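Local coordinates for protein neutral ceramidase (PDB 2ZXC) that hydrolyses the N-acyl linkage of ceramides to give sphingosine and a free fatty acid, and also runs the reverse synthesis, as a zinc-dependent amidohydrolase, at residues Gly151-Ala156 / Pro180-Leu185; Gly293-Arg298 / Phe398-Leu403. All blocks are in the same frame, centred on the assembly; numbering follows the deposited sequence.

Overall arrangement
Both interactions are antiparallel strand pairings within the N-terminal ceramidase region. Interaction 1 joins the end of strand 142-152 to the start of strand 181-189 in the large mixed sheet, whereas interaction 2 pairs strands 295-303 and 392-400 in a separate four-stranded sheet. Their centres lie about 22 Å apart, yet they touch where Leu-185 CD1 packs against Leu-403 CD2 at 3.9 Å, so this leucine pair is one of the places where the two sheets meet. Neither contact supplies a zinc ligand. The side chains of Met-182 and Phe-398 each lie about 11 Å from that of Asn-60, an inferred substrate-binding residue, and the side chain of Ser-297 is about 7 Å from that of another, Asp-87.

Interaction 1 of 2, residues Gly151-Ala156 / Pro180-Leu185; sequences GELRNA and PQMSVL
Arg-154 lies alongside Pro-180, the two side chains pointing the same way just beyond the end of the antiparallel pairing of strands 142-152 and 181-189. From CB the arginine sets out with CG anti to its own carbonyl carbon (chi1 -64°), which brings CG to 3.8 Å from Pro-180 CB. The chain then stays extended through CD to NE, which makes a weak, salt-bridging hydrogen bond of 3.4 Å to Glu-152 OE1 in the same segment. Beyond it one face of the guanidinium is set over Pro-180 CB, which lies 3.9 Å from its plane under the centre, with the ring itself tilted away from parallel; at the tip NH2 approaches Pro-180 CG at 3.8 Å. NH1 borders the same two ring carbons, CB and CG, and has a long, weak ion pair with Asp-176. Glu-152, side by side with the same proline, brings OE2 to its CG, so the ring is bordered by both partners of the ion pair.

Backbone bonds fix the register. Gly-151 and Met-182 form a hydrogen-bonded pair, with Gly-151 N giving to Met-182 O and Met-182 N returning to Gly-151 O at 3.1 Å. Leu-153 N then reaches Pro-180 O in only 2.7 Å, in the carbonyl plane and on a lone pair. A water links Gln-181 OE1 to Gly-151 O, weakly at the latter. On the face carrying Met-182, its CE lies 4.3 Å from Leu-153 CD1, and both side chains pack on Lys-279 of helix 265-286 and on Phe-201.

The contact is thus apolar on its helix-covered face, while on the exposed side the proline's hydrocarbon ring supports a guanidinium whose charge is probably offset in part by Glu-152, with Asp-176 farther off.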
ATOM      1  N   GLY A 151      20.487  -1.845   8.823  1.00 25.85           N
ATOM      2  CA  GLY A 151      20.996  -0.732   9.599  1.00 25.97           C
ATOM      3  C   GLY A 151      19.875  -0.242  10.489  1.00 27.01           C
ATOM      4  O   GLY A 151      18.793  -0.831  10.504  1.00 26.60           O
ATOM      5  N   GLU A 152      20.111   0.830  11.232  1.00 26.99           N
ATOM      6  CA  GLU A 152      19.073   1.342  12.104  1.00 27.71           C
ATOM      7  C   GLU A 152      18.602   2.738  11.743  1.00 27.04           C
ATOM      8  O   GLU A 152      19.400   3.618  11.418  1.00 26.19           O
ATOM      9  CB  GLU A 152      19.535   1.307  13.561  1.00 29.69           C
ATOM     10  CG  GLU A 152      19.774  -0.099  14.094  1.00 32.78           C
ATOM     11  CD  GLU A 152      20.088  -0.104  15.582  1.00 35.35           C
ATOM     12  OE1 GLU A 152      20.733   0.856  16.054  1.00 36.87           O
ATOM     13  OE2 GLU A 152      19.700  -1.069  16.272  1.00 36.63           O
ATOM     14  N   LEU A 153      17.284   2.913  11.793  1.00 27.39           N
ATOM     15  CA  LEU A 153      16.630   4.183  11.496  1.00 28.54           C
ATOM     16  C   LEU A 153      15.789   4.485  12.732  1.00 28.50           C
ATOM     17  O   LEU A 153      14.748   3.867  12.954  1.00 27.92           O
ATOM     18  CB  LEU A 153      15.715   4.039  10.277  1.00 29.83           C
ATOM     19  CG  LEU A 153      15.606   5.187   9.271  1.00 31.26           C
ATOM     20  CD1 LEU A 153      14.239   5.119   8.613  1.00 31.30           C
ATOM     21  CD2 LEU A 153      15.793   6.531   9.950  1.00 29.99           C
ATOM     22  N   ARG A 154      16.252   5.428  13.540  1.00 28.84           N
ATOM     23  CA  ARG A 154      15.567   5.787  14.775  1.00 30.23           C
ATOM     24  C   ARG A 154      14.878   7.124  14.672  1.00 30.61           C
ATOM     25  O   ARG A 154      14.258   7.588  15.628  1.00 30.65           O
ATOM     26  CB  ARG A 154      16.576   5.844  15.912  1.00 32.20           C
ATOM     27  CG  ARG A 154      17.188   4.508  16.195  1.00 35.24           C
ATOM     28  CD  ARG A 154      18.414   4.599  17.064  1.00 36.03           C
ATOM     29  NE  ARG A 154      18.751   3.257  17.505  1.00 37.67           N
ATOM     30  CZ  ARG A 154      17.917   2.491  18.199  1.00 38.71           C
ATOM     31  NH1 ARG A 154      16.715   2.951  18.530  1.00 39.52           N
ATOM     32  NH2 ARG A 154      18.272   1.263  18.543  1.00 38.82           N
ATOM     33  N   ASN A 155      14.970   7.754  13.512  1.00 29.90           N
ATOM     34  CA  ASN A 155      14.362   9.061  13.391  1.00 30.25           C
ATOM     35  C   ASN A 155      13.242   9.188  12.349  1.00 28.79           C
ATOM     36  O   ASN A 155      12.922  10.286  11.896  1.00 27.52           O
ATOM     37  CB  ASN A 155      15.477  10.107  13.183  1.00 33.11           C
ATOM     38  CG  ASN A 155      15.736  10.444  11.726  1.00 33.28           C
ATOM     39  OD1 ASN A 155      15.921  11.614  11.392  1.00 37.97           O
ATOM     40  ND2 ASN A 155      15.770   9.438  10.861  1.00 34.33           N
ATOM     41  N   ALA A 156      12.618   8.064  12.004  1.00 26.69           N
ATOM     42  CA  ALA A 156      11.541   8.076  11.022  1.00 25.58           C
ATOM     43  C   ALA A 156      10.230   7.485  11.539  1.00 26.01           C
ATOM     44  O   ALA A 156       9.314   7.248  10.755  1.00 26.91           O
ATOM     45  CB  ALA A 156      11.973   7.329   9.774  1.00 24.29           C
ATOM     46  N   PRO A 180      13.843  -0.022  14.965  1.00 23.01           N
ATOM     47  CA  PRO A 180      14.783   0.717  14.121  1.00 22.90           C
ATOM     48  C   PRO A 180      15.371  -0.045  12.947  1.00 22.04           C
ATOM     49  O   PRO A 180      16.055   0.537  12.115  1.00 23.85           O
ATOM     50  CB  PRO A 180      15.865   1.109  15.110  1.00 23.38           C
ATOM     51  CG  PRO A 180      15.989  -0.152  15.909  1.00 23.35           C
ATOM     52  CD  PRO A 180      14.524  -0.517  16.175  1.00 23.43           C
ATOM     53  N   GLN A 181      15.115  -1.340  12.873  1.00 22.15           N
ATOM     54  CA  GLN A 181      15.711  -2.108  11.800  1.00 23.07           C
ATOM     55  C   GLN A 181      15.118  -1.992  10.410  1.00 22.53           C
ATOM     56  O   GLN A 181      13.914  -2.148  10.209  1.00 21.57           O
ATOM     57  CB  GLN A 181      15.782  -3.589  12.173  1.00 24.87           C
ATOM     58  CG  GLN A 181      16.343  -4.444  11.053  1.00 24.74           C
ATOM     59  CD  GLN A 181      16.615  -5.867  11.478  1.00 28.39           C
ATOM     60  OE1 GLN A 181      17.746  -6.223  11.817  1.00 31.75           O
ATOM     61  NE2 GLN A 181      15.576  -6.694  11.473  1.00 27.82           N
ATOM     62  N   MET A 182      15.995  -1.698   9.456  1.00 21.92           N
ATOM     63  CA  MET A 182      15.630  -1.631   8.054  1.00 20.77           C
ATOM     64  C   MET A 182      16.493  -2.702   7.402  1.00 21.90           C
ATOM     65  O   MET A 182      17.680  -2.825   7.714  1.00 21.86           O
ATOM     66  CB  MET A 182      15.966  -0.275   7.423  1.00 21.36           C
ATOM     67  CG  MET A 182      15.756  -0.278   5.908  1.00 19.03           C
ATOM     68  SD  MET A 182      16.219   1.230   5.059  1.00 25.59           S
ATOM     69  CE  MET A 182      14.803   2.303   5.445  1.00 21.73           C
ATOM     70  N   SER A 183      15.889  -3.499   6.533  1.00 22.09           N
ATOM     71  CA  SER A 183      16.616  -4.535   5.820  1.00 22.24           C
ATOM     72  C   SER A 183      16.538  -4.137   4.356  1.00 22.62           C
ATOM     73  O   SER A 183      15.554  -3.533   3.914  1.00 22.61           O
ATOM     74  CB  SER A 183      15.964  -5.910   6.009  1.00 23.30           C
ATOM     75  OG  SER A 183      16.008  -6.333   7.359  1.00 27.30           O
ATOM     76  N   VAL A 184      17.577  -4.460   3.602  1.00 21.34           N
ATOM     77  CA  VAL A 184      17.583  -4.128   2.192  1.00 20.32           C
ATOM     78  C   VAL A 184      18.106  -5.281   1.380  1.00 20.31           C
ATOM     79  O   VAL A 184      19.178  -5.808   1.658  1.00 22.09           O
ATOM     80  CB  VAL A 184      18.463  -2.904   1.885  1.00 20.98           C
ATOM     81  CG1 VAL A 184      18.522  -2.684   0.374  1.00 21.30           C
ATOM     82  CG2 VAL A 184      17.909  -1.670   2.583  1.00 20.22           C
ATOM     83  N   LEU A 185      17.327  -5.687   0.388  1.00 20.23           N
ATOM     84  CA  LEU A 185      17.737  -6.750  -0.509  1.00 20.05           C
ATOM     85  C   LEU A 185      18.021  -5.988  -1.788  1.00 20.14           C
ATOM     86  O   LEU A 185      17.105  -5.457  -2.410  1.00 19.99           O
ATOM     87  CB  LEU A 185      16.610  -7.764  -0.723  1.00 19.46           C
ATOM     88  CG  LEU A 185      16.849  -8.862  -1.769  1.00 18.69           C
ATOM     89  CD1 LEU A 185      18.081  -9.679  -1.398  1.00 18.25           C
ATOM     90  CD2 LEU A 185      15.622  -9.764  -1.856  1.00 18.54           C
TER
HETATM   91  O   HOH W   1      19.454  -3.793  11.989  1.00 42.56           O

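Interaction 2 of 2, residues Gly293-Arg298 / Phe398-Leu403; sequences GELDSR and FRIGQL
Gly-293 and Gly-401 face each other at the entrance to an antiparallel pairing of strands 295-303 and 392-400, where the second strand leaves through a type II' beta turn from Ile-400 to Leu-403. Their CA atoms are 3.9 Å apart, an approach that the missing side chain of Gly-293 allows, since a CB there would press on Gly-401 CA; Gly-401 itself has the positive phi of the turn. At Glu-294 the main-chain O accepts from Gly-401 N over 2.8 Å, and the side chain crosses that of Arg-399 at about a right angle. Its CG stands between the backbone N and the carbonyl carbon (chi1 59°), which places it over one face of the guanidinium, towards the rim. OE1 lies 3.3 Å from Arg-399 NH1 but well out of the guanidinium plane, so the attraction is of charges alone; the same oxygen has a salt bridge to Arg-489.

Leu-295 turns to the face of the sheet opposite the one that carries Asp-296 and Arg-399, bringing CD1 to within 4.1 Å of Ile-400 CG2, and both residues pack on Ile-47 and Leu-56 of the neighbouring large sheet. Asp-296 N gives to Arg-399 O, while Asp-296 O receives Arg-399 N at 2.6 Å from above the carbonyl plane. Next, Ser-297 rests its CB 3.6 Å from Phe-398 CD1, and its OG bonds to Asn-89 O. Arg-298 folds back, NH1 giving to Ser-297 O and forming a salt bridge with Asp-296.

The fully extended Arg-399 is held by the turn that follows it, its NE donating to Gly-401 O at 2.7 Å while a water sits in plane at the guanidinium edge, 2.7 Å from NH1.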
ATOM      1  N   GLY A 293      22.241 -19.487  -2.180  1.00 23.64           N
ATOM      2  CA  GLY A 293      21.480 -20.638  -1.753  1.00 23.29           C
ATOM      3  C   GLY A 293      20.203 -20.779  -2.545  1.00 25.13           C
ATOM      4  O   GLY A 293      19.866 -19.926  -3.368  1.00 26.35           O
ATOM      5  N   GLU A 294      19.480 -21.856  -2.279  1.00 24.70           N
ATOM      6  CA  GLU A 294      18.248 -22.137  -2.982  1.00 26.60           C
ATOM      7  C   GLU A 294      17.136 -21.122  -2.772  1.00 27.32           C
ATOM      8  O   GLU A 294      17.171 -20.269  -1.874  1.00 25.86           O
ATOM      9  CB  GLU A 294      17.724 -23.516  -2.584  1.00 28.11           C
ATOM     10  CG  GLU A 294      17.470 -23.643  -1.093  1.00 33.34           C
ATOM     11  CD  GLU A 294      16.689 -24.889  -0.729  1.00 36.81           C
ATOM     12  OE1 GLU A 294      16.546 -25.161   0.480  1.00 41.52           O
ATOM     13  OE2 GLU A 294      16.216 -25.592  -1.645  1.00 39.57           O
ATOM     14  N   LEU A 295      16.141 -21.247  -3.637  1.00 26.16           N
ATOM     15  CA  LEU A 295      14.954 -20.427  -3.609  1.00 26.31           C
ATOM     16  C   LEU A 295      13.919 -21.486  -3.291  1.00 26.62           C
ATOM     17  O   LEU A 295      14.041 -22.616  -3.753  1.00 25.91           O
ATOM     18  CB  LEU A 295      14.680 -19.847  -4.992  1.00 27.66           C
ATOM     19  CG  LEU A 295      14.682 -18.334  -5.176  1.00 29.06           C
ATOM     20  CD1 LEU A 295      15.989 -17.737  -4.683  1.00 26.66           C
ATOM     21  CD2 LEU A 295      14.450 -18.028  -6.654  1.00 29.59           C
ATOM     22  N   ASP A 296      12.924 -21.147  -2.487  1.00 26.92           N
ATOM     23  CA  ASP A 296      11.886 -22.106  -2.152  1.00 26.71           C
ATOM     24  C   ASP A 296      10.728 -21.316  -1.591  1.00 25.94           C
ATOM     25  O   ASP A 296      10.868 -20.130  -1.299  1.00 25.58           O
ATOM     26  CB  ASP A 296      12.387 -23.111  -1.112  1.00 28.47           C
ATOM     27  CG  ASP A 296      11.565 -24.393  -1.094  1.00 31.09           C
ATOM     28  OD1 ASP A 296      10.494 -24.434  -1.737  1.00 31.81           O
ATOM     29  OD2 ASP A 296      11.987 -25.364  -0.435  1.00 31.70           O
ATOM     30  N   SER A 297       9.584 -21.965  -1.440  1.00 25.16           N
ATOM     31  CA  SER A 297       8.425 -21.273  -0.918  1.00 25.06           C
ATOM     32  C   SER A 297       7.357 -22.228  -0.426  1.00 23.56           C
ATOM     33  O   SER A 297       7.387 -23.423  -0.705  1.00 25.24           O
ATOM     34  CB  SER A 297       7.823 -20.381  -2.001  1.00 24.24           C
ATOM     35  OG  SER A 297       7.219 -21.172  -3.013  1.00 23.41           O
ATOM     36  N   ARG A 298       6.415 -21.669   0.318  1.00 23.98           N
ATOM     37  CA  ARG A 298       5.280 -22.405   0.850  1.00 23.24           C
ATOM     38  C   ARG A 298       4.145 -21.405   0.953  1.00 22.12           C
ATOM     39  O   ARG A 298       4.363 -20.233   1.254  1.00 23.37           O
ATOM     40  CB  ARG A 298       5.583 -22.982   2.235  1.00 23.52           C
ATOM     41  CG  ARG A 298       6.605 -24.117   2.246  1.00 25.12           C
ATOM     42  CD  ARG A 298       6.092 -25.360   1.525  1.00 24.02           C
ATOM     43  NE  ARG A 298       6.963 -26.505   1.777  1.00 24.99           N
ATOM     44  CZ  ARG A 298       8.193 -26.640   1.286  1.00 23.52           C
ATOM     45  NH1 ARG A 298       8.713 -25.706   0.497  1.00 22.62           N
ATOM     46  NH2 ARG A 298       8.918 -27.695   1.616  1.00 24.14           N
ATOM     47  N   PHE A 398       8.822 -17.176   1.665  1.00 21.65           N
ATOM     48  CA  PHE A 398       9.720 -17.308   0.534  1.00 21.50           C
ATOM     49  C   PHE A 398      11.120 -17.534   1.067  1.00 23.17           C
ATOM     50  O   PHE A 398      11.586 -16.787   1.935  1.00 21.69           O
ATOM     51  CB  PHE A 398       9.766 -16.021  -0.291  1.00 22.50           C
ATOM     52  CG  PHE A 398       8.691 -15.906  -1.330  1.00 21.30           C
ATOM     53  CD1 PHE A 398       7.659 -16.833  -1.405  1.00 19.84           C
ATOM     54  CD2 PHE A 398       8.711 -14.845  -2.230  1.00 19.26           C
ATOM     55  CE1 PHE A 398       6.658 -16.705  -2.359  1.00 20.83           C
ATOM     56  CE2 PHE A 398       7.716 -14.706  -3.188  1.00 20.69           C
ATOM     57  CZ  PHE A 398       6.686 -15.638  -3.254  1.00 20.15           C
ATOM     58  N   ARG A 399      11.795 -18.568   0.586  1.00 22.91           N
ATOM     59  CA  ARG A 399      13.171 -18.725   1.005  1.00 21.83           C
ATOM     60  C   ARG A 399      14.011 -18.196  -0.148  1.00 20.84           C
ATOM     61  O   ARG A 399      13.863 -18.633  -1.285  1.00 19.94           O
ATOM     62  CB  ARG A 399      13.573 -20.173   1.275  1.00 20.60           C
ATOM     63  CG  ARG A 399      15.076 -20.226   1.528  1.00 21.17           C
ATOM     64  CD  ARG A 399      15.640 -21.583   1.853  1.00 22.83           C
ATOM     65  NE  ARG A 399      17.079 -21.445   2.053  1.00 25.50           N
ATOM     66  CZ  ARG A 399      17.835 -22.318   2.703  1.00 26.99           C
ATOM     67  NH1 ARG A 399      17.292 -23.411   3.221  1.00 28.62           N
ATOM     68  NH2 ARG A 399      19.133 -22.086   2.852  1.00 28.03           N
ATOM     69  N   ILE A 400      14.880 -17.246   0.158  1.00 21.73           N
ATOM     70  CA  ILE A 400      15.761 -16.655  -0.834  1.00 21.98           C
ATOM     71  C   ILE A 400      17.156 -16.772  -0.237  1.00 22.61           C
ATOM     72  O   ILE A 400      17.593 -15.891   0.506  1.00 22.25           O
ATOM     73  CB  ILE A 400      15.421 -15.166  -1.055  1.00 20.73           C
ATOM     74  CG1 ILE A 400      13.941 -15.024  -1.434  1.00 23.24           C
ATOM     75  CG2 ILE A 400      16.320 -14.587  -2.136  1.00 21.24           C
ATOM     76  CD1 ILE A 400      13.479 -13.580  -1.653  1.00 22.12           C
ATOM     77  N   GLY A 401      17.842 -17.870  -0.543  1.00 22.92           N
ATOM     78  CA  GLY A 401      19.169 -18.077   0.010  1.00 22.02           C
ATOM     79  C   GLY A 401      19.073 -18.252   1.520  1.00 22.12           C
ATOM     80  O   GLY A 401      18.314 -19.092   2.006  1.00 22.18           O
ATOM     81  N   GLN A 402      19.834 -17.461   2.266  1.00 22.85           N
ATOM     82  CA  GLN A 402      19.812 -17.534   3.723  1.00 24.68           C
ATOM     83  C   GLN A 402      18.733 -16.589   4.270  1.00 26.09           C
ATOM     84  O   GLN A 402      18.648 -16.330   5.474  1.00 26.33           O
ATOM     85  CB  GLN A 402      21.178 -17.150   4.296  1.00 23.73           C
ATOM     86  CG  GLN A 402      21.602 -15.692   4.082  1.00 25.10           C
ATOM     87  CD  GLN A 402      22.278 -15.446   2.738  1.00 24.86           C
ATOM     88  OE1 GLN A 402      23.143 -14.573   2.618  1.00 25.71           O
ATOM     89  NE2 GLN A 402      21.880 -16.202   1.724  1.00 21.60           N
ATOM     90  N   LEU A 403      17.903 -16.091   3.362  1.00 26.16           N
ATOM     91  CA  LEU A 403      16.830 -15.165   3.699  1.00 25.15           C
ATOM     92  C   LEU A 403      15.458 -15.814   3.619  1.00 24.10           C
ATOM     93  O   LEU A 403      15.189 -16.596   2.710  1.00 23.86           O
ATOM     94  CB  LEU A 403      16.855 -13.983   2.728  1.00 25.41           C
ATOM     95  CG  LEU A 403      17.553 -12.668   3.080  1.00 29.29           C
ATOM     96  CD1 LEU A 403      18.811 -12.908   3.901  1.00 30.60           C
ATOM     97  CD2 LEU A 403      17.863 -11.926   1.793  1.00 27.69           C
TER
HETATM   98  O   HOH W   2      14.870 -24.613   3.341  1.00 41.65           O